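Local coordinates for GTPase activator-like protein (Chaetomium thermophilum, PDB 5HIU), which probably serves as a GTPase activator in its full-length form, the TSC2 protein, of which this chain is the all-helical N-terminal part, at residues 284-289 against 320-325; 63-68 against 83-88; 186-191 against 212-217. One frame throughout, in Å; residues are numbered along the deposited sequence.

Interaction 1. Residues 284-289 against 320-325; sequences STVRIL and QKLLRK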
# COMPACT_ATOMS: atom_id res chain seq x y z
N SER A 284 -11.48 14.68 -5.32
CA SER A 284 -10.39 15.10 -4.45
C SER A 284 -9.04 14.60 -4.96
O SER A 284 -8.04 15.33 -4.94
CB SER A 284 -10.64 14.62 -3.02
OG SER A 284 -11.78 15.26 -2.47
N THR A 285 -9.02 13.37 -5.47
CA THR A 285 -7.79 12.77 -6.02
C THR A 285 -7.25 13.55 -7.22
O THR A 285 -6.04 13.80 -7.30
CB THR A 285 -8.06 11.32 -6.45
OG1 THR A 285 -8.68 10.61 -5.36
CG2 THR A 285 -6.76 10.63 -6.87
N VAL A 286 -8.13 13.94 -8.14
CA VAL A 286 -7.71 14.74 -9.30
C VAL A 286 -7.08 16.04 -8.83
O VAL A 286 -5.99 16.44 -9.26
CB VAL A 286 -8.91 15.05 -10.23
CG1 VAL A 286 -8.55 16.08 -11.27
CG2 VAL A 286 -9.39 13.78 -10.91
N ARG A 287 -7.81 16.73 -7.96
CA ARG A 287 -7.39 17.98 -7.33
C ARG A 287 -6.01 17.84 -6.66
O ARG A 287 -5.14 18.70 -6.83
CB ARG A 287 -8.45 18.36 -6.30
CG ARG A 287 -8.17 19.61 -5.48
CD ARG A 287 -9.47 20.31 -5.09
NE ARG A 287 -10.51 19.35 -4.71
CZ ARG A 287 -10.81 18.99 -3.47
NH1 ARG A 287 -10.16 19.51 -2.42
NH2 ARG A 287 -11.79 18.11 -3.26
N ILE A 288 -5.84 16.74 -5.91
CA ILE A 288 -4.57 16.40 -5.26
C ILE A 288 -3.47 16.22 -6.28
O ILE A 288 -2.39 16.79 -6.15
CB ILE A 288 -4.71 15.11 -4.40
CG1 ILE A 288 -5.51 15.41 -3.13
CG2 ILE A 288 -3.34 14.53 -4.02
CD1 ILE A 288 -6.08 14.19 -2.45
N LEU A 289 -3.75 15.38 -7.28
CA LEU A 289 -2.78 15.09 -8.34
C LEU A 289 -2.34 16.33 -9.10
O LEU A 289 -1.19 16.42 -9.55
CB LEU A 289 -3.41 14.12 -9.35
CG LEU A 289 -3.54 12.65 -8.98
CD1 LEU A 289 -4.48 11.97 -9.95
CD2 LEU A 289 -2.18 11.98 -8.99
N GLN A 320 -1.44 10.53 -16.67
CA GLN A 320 -1.43 9.99 -18.01
C GLN A 320 -2.34 8.79 -18.08
O GLN A 320 -3.04 8.60 -19.04
CB GLN A 320 -0.02 9.59 -18.40
CG GLN A 320 0.09 8.89 -19.73
CD GLN A 320 1.53 8.72 -20.16
OE1 GLN A 320 2.39 9.59 -19.92
NE2 GLN A 320 1.81 7.60 -20.78
N LYS A 321 -2.31 7.99 -17.04
CA LYS A 321 -3.16 6.80 -16.97
C LYS A 321 -4.63 7.21 -16.73
O LYS A 321 -5.52 6.74 -17.43
CB LYS A 321 -2.62 5.87 -15.87
CG LYS A 321 -3.18 4.46 -15.87
CD LYS A 321 -2.85 3.65 -17.12
CE LYS A 321 -3.63 2.33 -17.13
NZ LYS A 321 -3.69 1.68 -18.47
N LEU A 322 -4.86 8.13 -15.80
CA LEU A 322 -6.20 8.60 -15.54
C LEU A 322 -6.85 9.20 -16.76
O LEU A 322 -7.98 8.86 -17.09
CB LEU A 322 -6.22 9.63 -14.40
CG LEU A 322 -7.61 9.95 -13.83
CD1 LEU A 322 -8.46 8.70 -13.61
CD2 LEU A 322 -7.50 10.71 -12.52
N LEU A 323 -6.14 10.07 -17.47
CA LEU A 323 -6.67 10.77 -18.64
C LEU A 323 -7.11 9.88 -19.80
O LEU A 323 -7.71 10.38 -20.73
CB LEU A 323 -5.65 11.77 -19.17
CG LEU A 323 -5.48 13.01 -18.30
CD1 LEU A 323 -4.14 13.66 -18.58
CD2 LEU A 323 -6.61 14.01 -18.54
N ARG A 324 -6.81 8.58 -19.78
CA ARG A 324 -7.36 7.68 -20.78
C ARG A 324 -8.76 7.20 -20.39
O ARG A 324 -9.41 6.46 -21.15
CB ARG A 324 -6.49 6.45 -20.94
CG ARG A 324 -5.02 6.72 -21.17
CD ARG A 324 -4.33 5.38 -21.30
NE ARG A 324 -2.89 5.54 -21.43
CZ ARG A 324 -2.28 5.96 -22.53
NH1 ARG A 324 -2.98 6.27 -23.62
NH2 ARG A 324 -0.95 6.08 -22.54
N LYS A 325 -9.22 7.60 -19.21
CA LYS A 325 -10.51 7.14 -18.72
C LYS A 325 -11.66 8.09 -19.03
O LYS A 325 -11.45 9.24 -19.43
CB LYS A 325 -10.42 6.88 -17.23
CG LYS A 325 -9.25 5.99 -16.84
CD LYS A 325 -9.28 4.62 -17.51
CE LYS A 325 -8.05 3.84 -17.10
NZ LYS A 325 -8.11 2.43 -17.56
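Val286 and Leu322 mark the nearest backbone approach, with their CA atoms 8.9 Å apart, where a turn of helix 281-294 runs in roughly the opposite sense to helix 302-322. Leu322 lies near the C-terminal end of its helix and starts a type I beta turn that runs to Lys325. A single methyl of Leu322, CD2, makes both contacts: 3.9 Å to Val286 CG2 and 4.2 Å to Leu289 CD1. It gets there because CG stands anti to the backbone N of Leu322 (chi1 -167°), which extends the branched end toward the other helix. Val286 and Leu289, three residues apart, lie on the same face of their helix and offer it two separate methyls; the valine meets Leu322 at about a right angle. A beta-branched valine keeps its methyls close to the helix, while the longer leucines span the distance between backbones. Leu322 is also touched by Tyr331 and by Cys277 of helix 266-277, and Val286 by Pro332. With no hydrogen bond between the segments, the contact rests on van der Waals packing and the burial of three apolar side chains.

Interaction 2. Residues 63-68 against 83-88; sequences HAAKDM and ELLIEC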
# COMPACT_ATOMS: atom_id res chain seq x y z
N HIS A 63 -6.45 -22.24 31.31
CA HIS A 63 -6.08 -21.60 32.55
C HIS A 63 -4.91 -22.29 33.20
O HIS A 63 -4.01 -21.65 33.76
CB HIS A 63 -7.24 -21.62 33.52
CG HIS A 63 -8.48 -20.97 33.00
ND1 HIS A 63 -8.45 -19.97 32.06
CD2 HIS A 63 -9.77 -21.18 33.31
CE1 HIS A 63 -9.69 -19.59 31.80
NE2 HIS A 63 -10.51 -20.31 32.54
N ALA A 64 -4.93 -23.61 33.14
CA ALA A 64 -3.81 -24.37 33.66
C ALA A 64 -2.48 -23.83 33.12
O ALA A 64 -1.52 -23.70 33.87
CB ALA A 64 -3.98 -25.85 33.31
N ALA A 65 -2.44 -23.49 31.82
CA ALA A 65 -1.19 -23.27 31.08
C ALA A 65 -0.79 -21.83 30.86
O ALA A 65 0.39 -21.58 30.66
CB ALA A 65 -1.28 -23.95 29.73
N LYS A 66 -1.75 -20.90 30.85
CA LYS A 66 -1.48 -19.53 30.41
C LYS A 66 -0.30 -18.82 31.08
O LYS A 66 0.36 -17.99 30.46
CB LYS A 66 -2.73 -18.66 30.49
CG LYS A 66 -3.33 -18.51 31.87
CD LYS A 66 -4.77 -18.02 31.74
CE LYS A 66 -5.52 -18.02 33.05
NZ LYS A 66 -5.75 -16.63 33.52
N ASP A 67 -0.03 -19.16 32.34
CA ASP A 67 1.12 -18.58 33.06
C ASP A 67 2.47 -18.98 32.48
O ASP A 67 3.42 -18.22 32.59
CB ASP A 67 1.07 -18.97 34.54
CG ASP A 67 1.28 -20.44 34.75
OD1 ASP A 67 2.44 -20.88 34.84
OD2 ASP A 67 0.28 -21.18 34.81
N MET A 68 2.54 -20.15 31.84
CA MET A 68 3.80 -20.65 31.26
C MET A 68 4.31 -19.82 30.07
O MET A 68 5.48 -19.93 29.69
CB MET A 68 3.64 -22.11 30.82
CG MET A 68 3.27 -23.07 31.93
SD MET A 68 2.90 -24.74 31.39
CE MET A 68 4.56 -25.31 30.99
N GLU A 83 2.16 -23.51 22.00
CA GLU A 83 1.68 -24.52 21.08
C GLU A 83 0.41 -25.17 21.56
O GLU A 83 -0.44 -25.58 20.76
CB GLU A 83 2.75 -25.55 20.85
CG GLU A 83 3.96 -24.90 20.22
CD GLU A 83 5.06 -25.88 19.95
OE1 GLU A 83 5.40 -26.66 20.87
OE2 GLU A 83 5.56 -25.80 18.81
N LEU A 84 0.27 -25.24 22.88
CA LEU A 84 -0.91 -25.82 23.47
C LEU A 84 -2.04 -24.81 23.38
O LEU A 84 -3.18 -25.20 23.14
CB LEU A 84 -0.63 -26.20 24.92
CG LEU A 84 -1.83 -26.47 25.83
CD1 LEU A 84 -2.51 -27.77 25.42
CD2 LEU A 84 -1.37 -26.52 27.27
N LEU A 85 -1.71 -23.53 23.57
CA LEU A 85 -2.72 -22.46 23.54
C LEU A 85 -3.24 -22.27 22.11
O LEU A 85 -4.43 -22.05 21.89
CB LEU A 85 -2.14 -21.15 24.09
CG LEU A 85 -1.78 -21.09 25.58
CD1 LEU A 85 -1.27 -19.70 25.95
CD2 LEU A 85 -2.94 -21.44 26.50
N ILE A 86 -2.34 -22.38 21.16
CA ILE A 86 -2.66 -22.27 19.75
C ILE A 86 -3.67 -23.33 19.36
O ILE A 86 -4.64 -23.04 18.64
CB ILE A 86 -1.37 -22.40 18.92
CG1 ILE A 86 -0.68 -21.05 18.89
CG2 ILE A 86 -1.66 -22.85 17.50
CD1 ILE A 86 0.78 -21.14 18.60
N GLU A 87 -3.46 -24.55 19.82
CA GLU A 87 -4.43 -25.61 19.54
C GLU A 87 -5.74 -25.34 20.25
O GLU A 87 -6.78 -25.64 19.70
CB GLU A 87 -3.89 -27.00 19.91
CG GLU A 87 -2.80 -27.50 18.98
CD GLU A 87 -3.20 -27.43 17.52
OE1 GLU A 87 -4.05 -28.25 17.10
OE2 GLU A 87 -2.68 -26.56 16.78
N CYS A 88 -5.69 -24.76 21.44
CA CYS A 88 -6.90 -24.47 22.21
C CYS A 88 -7.80 -23.42 21.54
O CYS A 88 -9.01 -23.59 21.47
CB CYS A 88 -6.56 -24.06 23.64
SG CYS A 88 -5.90 -25.42 24.63
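No ring or other flat side chain takes part where Ala65 meets Leu84 and Leu85: the faces that pack here are built of methyl groups. The closest candidate, the imidazole of His63, has its CB directed away from helix 75-89 and instead pairs edge-to-face with the ring of His59. Ala65 points its methyl toward the opposing helix, and CB comes to 3.6 Å from Leu84 CD2, with Leu85 CD2 more loosely placed at 4.4 Å. The two leucines are consecutive, yet both bring a branch to the same alanine. Leu84 does so with CG anti to its own backbone N (chi1 164°), whereas in Leu85 (chi1 -67°) CG turns beside the N. The nearest atom of Lys66 is its CA, 4.5 Å from Leu85 CD1, while its side chain leads off toward helix 96-107. An alanine suits the spot because its short side chain allows a close approach: Ala65 CA is 7.7 Å from Leu85 CA. The carbonyl O of Ala65 accepts a hydrogen bond from Ser81 OG of helix 75-89, a polar tie between the same two helices. Apolar groups thus meet between the helices, while the Lys66 ammonium makes a long, weak ion pair with Glu101 and Asp67 forms a salt bridge with Arg39, so that hydrophobic burial supplies the direct attraction between the segments.

Interaction 3. Residues 186-191 against 212-217; sequences QLFALV and DMLLKI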
# COMPACT_ATOMS: atom_id res chain seq x y z
N GLN A 186 3.11 -12.25 7.25
CA GLN A 186 1.97 -12.94 7.75
C GLN A 186 1.03 -11.99 8.48
O GLN A 186 -0.20 -12.14 8.42
CB GLN A 186 2.40 -14.07 8.66
CG GLN A 186 1.22 -14.91 9.08
CD GLN A 186 1.62 -16.19 9.73
OE1 GLN A 186 2.80 -16.45 9.96
NE2 GLN A 186 0.64 -17.03 10.04
N LEU A 187 1.63 -10.99 9.13
CA LEU A 187 0.88 -9.95 9.77
C LEU A 187 0.15 -9.05 8.75
O LEU A 187 -1.04 -8.75 8.93
CB LEU A 187 1.82 -9.12 10.66
CG LEU A 187 1.25 -7.91 11.38
CD1 LEU A 187 0.13 -8.26 12.35
CD2 LEU A 187 2.38 -7.25 12.13
N PHE A 188 0.84 -8.63 7.69
CA PHE A 188 0.20 -7.88 6.60
C PHE A 188 -0.99 -8.69 6.08
O PHE A 188 -2.09 -8.15 5.92
CB PHE A 188 1.14 -7.65 5.40
CG PHE A 188 2.12 -6.51 5.56
CD1 PHE A 188 1.69 -5.24 5.84
CD2 PHE A 188 3.48 -6.71 5.34
CE1 PHE A 188 2.58 -4.20 5.95
CE2 PHE A 188 4.39 -5.68 5.45
CZ PHE A 188 3.93 -4.43 5.76
N ALA A 189 -0.77 -9.96 5.81
CA ALA A 189 -1.89 -10.82 5.39
C ALA A 189 -3.03 -10.72 6.41
O ALA A 189 -4.17 -10.55 6.03
CB ALA A 189 -1.46 -12.27 5.22
N LEU A 190 -2.70 -10.76 7.70
CA LEU A 190 -3.73 -10.72 8.74
C LEU A 190 -4.46 -9.40 8.77
O LEU A 190 -5.65 -9.35 9.03
CB LEU A 190 -3.14 -10.98 10.12
CG LEU A 190 -4.13 -11.21 11.26
CD1 LEU A 190 -4.95 -12.45 11.02
CD2 LEU A 190 -3.37 -11.35 12.57
N VAL A 191 -3.74 -8.32 8.54
CA VAL A 191 -4.32 -6.98 8.58
C VAL A 191 -5.27 -6.82 7.38
O VAL A 191 -6.36 -6.29 7.51
CB VAL A 191 -3.23 -5.89 8.50
CG1 VAL A 191 -3.86 -4.53 8.37
CG2 VAL A 191 -2.34 -5.93 9.71
N ASP A 212 -1.10 5.69 8.39
CA ASP A 212 0.23 6.28 8.64
C ASP A 212 1.31 5.22 8.69
O ASP A 212 2.38 5.36 8.10
CB ASP A 212 0.28 7.03 9.98
CG ASP A 212 -0.59 8.25 10.01
OD1 ASP A 212 -1.14 8.62 8.96
OD2 ASP A 212 -0.73 8.83 11.10
N MET A 213 1.04 4.17 9.43
CA MET A 213 2.00 3.11 9.63
C MET A 213 2.39 2.44 8.29
O MET A 213 3.57 2.19 8.04
CB MET A 213 1.40 2.08 10.59
CG MET A 213 2.34 1.03 11.14
SD MET A 213 3.66 1.74 12.12
CE MET A 213 5.06 1.61 11.00
N LEU A 214 1.40 2.20 7.43
CA LEU A 214 1.66 1.55 6.14
C LEU A 214 2.46 2.44 5.21
O LEU A 214 3.27 1.95 4.41
CB LEU A 214 0.37 1.23 5.43
CG LEU A 214 -0.58 0.35 6.18
CD1 LEU A 214 -1.96 0.67 5.64
CD2 LEU A 214 -0.21 -1.11 6.03
N LEU A 215 2.22 3.74 5.28
CA LEU A 215 2.87 4.64 4.37
C LEU A 215 4.32 4.81 4.78
O LEU A 215 5.19 4.88 3.92
CB LEU A 215 2.16 5.97 4.32
CG LEU A 215 0.73 5.87 3.82
CD1 LEU A 215 0.16 7.27 3.73
CD2 LEU A 215 0.60 5.15 2.48
N LYS A 216 4.57 4.88 6.08
CA LYS A 216 5.94 4.88 6.61
C LYS A 216 6.69 3.72 5.94
O LYS A 216 7.66 3.90 5.21
CB LYS A 216 5.89 4.69 8.13
CG LYS A 216 7.07 5.23 8.92
CD LYS A 216 6.78 5.16 10.43
CE LYS A 216 7.15 6.47 11.12
NZ LYS A 216 7.11 6.38 12.60
N ILE A 217 6.17 2.52 6.16
CA ILE A 217 6.78 1.33 5.62
C ILE A 217 6.95 1.42 4.10
O ILE A 217 7.97 1.01 3.56
CB ILE A 217 5.98 0.09 6.01
CG1 ILE A 217 6.08 -0.10 7.53
CG2 ILE A 217 6.47 -1.15 5.29
CD1 ILE A 217 5.00 -1.00 8.09
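Two successive antiparallel helices of an all-helical solenoid, 179-198 and 204-219, pack against each other here through the ring of Phe188, which reaches across to Leu214 and Ile217. The ring offers its edge: Phe188 CE1 lies 4.2 Å from Leu214 CD2, and the adjoining CZ is 4.2 Å from Ile217 CG2, both methyls near the ring plane. Phe188 has its CG anti to the carbonyl carbon (chi1 -80°), and although its CB leaves the helix to one side, the length of the side chain carries the far edge of the ring to its partners. Such reach suits a place where the nearest CA atoms, those of Phe188 and Leu214, are 9.6 Å apart. Leu214 runs antiparallel alongside the phenylalanine and delivers CD2 to CE1. Three residues on, Ile217 directs its CB toward helix 179-198, and its CG2 methyl, anti to the backbone N, faces the oncoming ring edge. Neither partner brings a polar atom to the ring. Helices on other sides complete the packing: from helix 139-163, Leu147 touches Phe188 and Tyr151 touches Ile217, while helix 224-240 supplies Ala229 and Cys230 to the phenylalanine, Cys230 to Ile217 as well, and Val233 to Leu214, in a fold that has no strands.

Overall arrangement
The three contacts follow one another along the chain, 63-68/83-88, then 186-191/212-217, then 284-289/320-325, and each joins a different pair of successive helices. Interaction 3 is nearest the middle, about 8 Å from the chain's centre; interactions 1 and 2 lie on opposite sides of that centre, about 53 Å apart between their own centres. None touches another. All are largely buried and apolar, without a hydrogen bond across, but the means differ: branched aliphatic chains in interaction 1, a small alanine that allows the helices to come close in interaction 2, and an aromatic edge that spans a wider gap in interaction 3. Only interaction 2 has a partly exposed residue, Lys66, among those touching.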